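Local atomic coordinates of probable primosomal replication protein n (Ralstonia solanacearum, PDB entry 4FDB), a protein that probably binds single-stranded DNA and, as a homodimer, helps restart stalled replication forks by stabilising the PriA helicase on DNA during primosome assembly. Residues R18-P21 / A22-I26. The protein carries 3 engineered substitutions. Numbering follows the deposited sequence.
Sequences RYTP and AGVPI
Arg18 and Ile26 form an antiparallel hydrogen-bonded pair whose two backbone bonds run from Ile26 N to Arg18 O (2.8 Å) and from Arg18 N to Ile26 O. Further along, Thr20 N donates to Val24 O, and the type I turn from Thr20 to Gly23 is closed by Gly23 N on Thr20 O, 2.9 Å away. Gly23 has a positive phi, 96°, a conformation readily taken by a residue without a side chain. The Thr20 hydroxyl ties the turn together: with OG1 set between its own backbone N and carbonyl carbon (chi1 73°), OG1 accepts Val24 N at 3.1 Å and, weakly, Ala22 N, the latter in the manner of an ST turn. This 3:5 hairpin, a type I turn with a G1 bulge at Gly23, joins strands 3-19 and 25-37, the first two strands of the OB fold expected for this family; the contact's centre lies about 18 Å from the centre of the chain, at the surface. Side-chain contacts divide between the two faces. On one, Ile26 CG2 lies 3.6 Å from Arg18 NH2, over a guanidinium face near its rim; NH2 also bonds to Asn28 OD1, while Thr20 CG2 meets Ile26 CG1 at 4.0 Å. On the other face, Tyr19 CE1 touches Pro25 CB (3.9 Å), and Gly23 O sits at the ring's edge, 3.8 Å from Tyr19 CD1.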
loop_
_atom_site.group_PDB
_atom_site.type_symbol
_atom_site.label_atom_id
_atom_site.label_comp_id
_atom_site.label_asym_id
_atom_site.label_seq_id
_atom_site.Cartn_x
_atom_site.Cartn_y
_atom_site.Cartn_z
ATOM N N ARG A 18 22.351 5.361 -1.956
ATOM C CA ARG A 18 22.767 6.277 -0.900
ATOM C C ARG A 18 22.837 5.487 0.406
ATOM O O ARG A 18 22.496 4.307 0.438
ATOM C CB ARG A 18 21.772 7.434 -0.765
ATOM C CG ARG A 18 20.372 7.000 -0.387
ATOM C CD ARG A 18 19.428 8.194 -0.346
ATOM N NE ARG A 18 18.044 7.789 -0.149
ATOM C CZ ARG A 18 17.459 7.673 1.039
ATOM N NH1 ARG A 18 18.146 7.925 2.144
ATOM N NH2 ARG A 18 16.187 7.308 1.123
ATOM N N TYR A 19 23.287 6.131 1.476
ATOM C CA TYR A 19 23.508 5.428 2.729
ATOM C C TYR A 19 22.917 6.213 3.886
ATOM O O TYR A 19 22.967 7.441 3.895
ATOM C CB TYR A 19 25.006 5.210 2.964
ATOM C CG TYR A 19 25.659 4.446 1.838
ATOM C CD1 TYR A 19 25.917 3.085 1.951
ATOM C CD2 TYR A 19 25.984 5.079 0.647
ATOM C CE1 TYR A 19 26.493 2.378 0.904
ATOM C CE2 TYR A 19 26.553 4.381 -0.402
ATOM C CZ TYR A 19 26.804 3.036 -0.267
ATOM O OH TYR A 19 27.376 2.356 -1.318
ATOM N N THR A 20 22.349 5.495 4.846
ATOM C CA THR A 20 21.968 6.104 6.118
ATOM C C THR A 20 23.224 6.468 6.902
ATOM O O THR A 20 24.327 6.025 6.575
ATOM C CB THR A 20 21.138 5.136 6.982
ATOM O OG1 THR A 20 21.998 4.111 7.499
ATOM C CG2 THR A 20 20.002 4.532 6.187
ATOM N N PRO A 21 23.074 7.286 7.955
ATOM C CA PRO A 21 24.220 7.561 8.825
ATOM C C PRO A 21 24.905 6.305 9.389
ATOM O O PRO A 21 26.097 6.356 9.691
ATOM C CB PRO A 21 23.599 8.378 9.957
ATOM C CG PRO A 21 22.481 9.110 9.297
ATOM C CD PRO A 21 21.942 8.191 8.227
ATOM N N ALA A 22 24.176 5.201 9.531
ATOM C CA ALA A 22 24.774 3.979 10.076
ATOM C C ALA A 22 25.540 3.186 9.011
ATOM O O ALA A 22 26.253 2.233 9.327
ATOM C CB ALA A 22 23.709 3.106 10.724
ATOM N N GLY A 23 25.398 3.590 7.754
ATOM C CA GLY A 23 26.079 2.919 6.660
ATOM C C GLY A 23 25.203 1.892 5.973
ATOM O O GLY A 23 25.678 1.054 5.209
ATOM N N VAL A 24 23.906 1.944 6.246
ATOM C CA VAL A 24 22.976 1.045 5.580
ATOM C C VAL A 24 22.621 1.588 4.198
ATOM O O VAL A 24 22.150 2.718 4.074
ATOM C CB VAL A 24 21.689 0.854 6.406
ATOM C CG1 VAL A 24 20.728 -0.058 5.669
ATOM C CG2 VAL A 24 22.037 0.286 7.778
ATOM N N PRO A 25 22.842 0.783 3.146
ATOM C CA PRO A 25 22.515 1.290 1.810
ATOM C C PRO A 25 21.022 1.314 1.535
ATOM O O PRO A 25 20.304 0.411 1.956
ATOM C CB PRO A 25 23.189 0.282 0.871
ATOM C CG PRO A 25 23.302 -0.972 1.653
ATOM C CD PRO A 25 23.414 -0.574 3.114
ATOM N N ILE A 26 20.584 2.330 0.800
ATOM C CA ILE A 26 19.195 2.457 0.379
ATOM C C ILE A 26 19.157 2.736 -1.104
ATOM O O ILE A 26 19.877 3.607 -1.578
ATOM C CB ILE A 26 18.561 3.690 1.013
ATOM C CG1 ILE A 26 18.729 3.669 2.532
ATOM C CG2 ILE A 26 17.102 3.817 0.577
ATOM C CD1 ILE A 26 17.885 2.651 3.212
#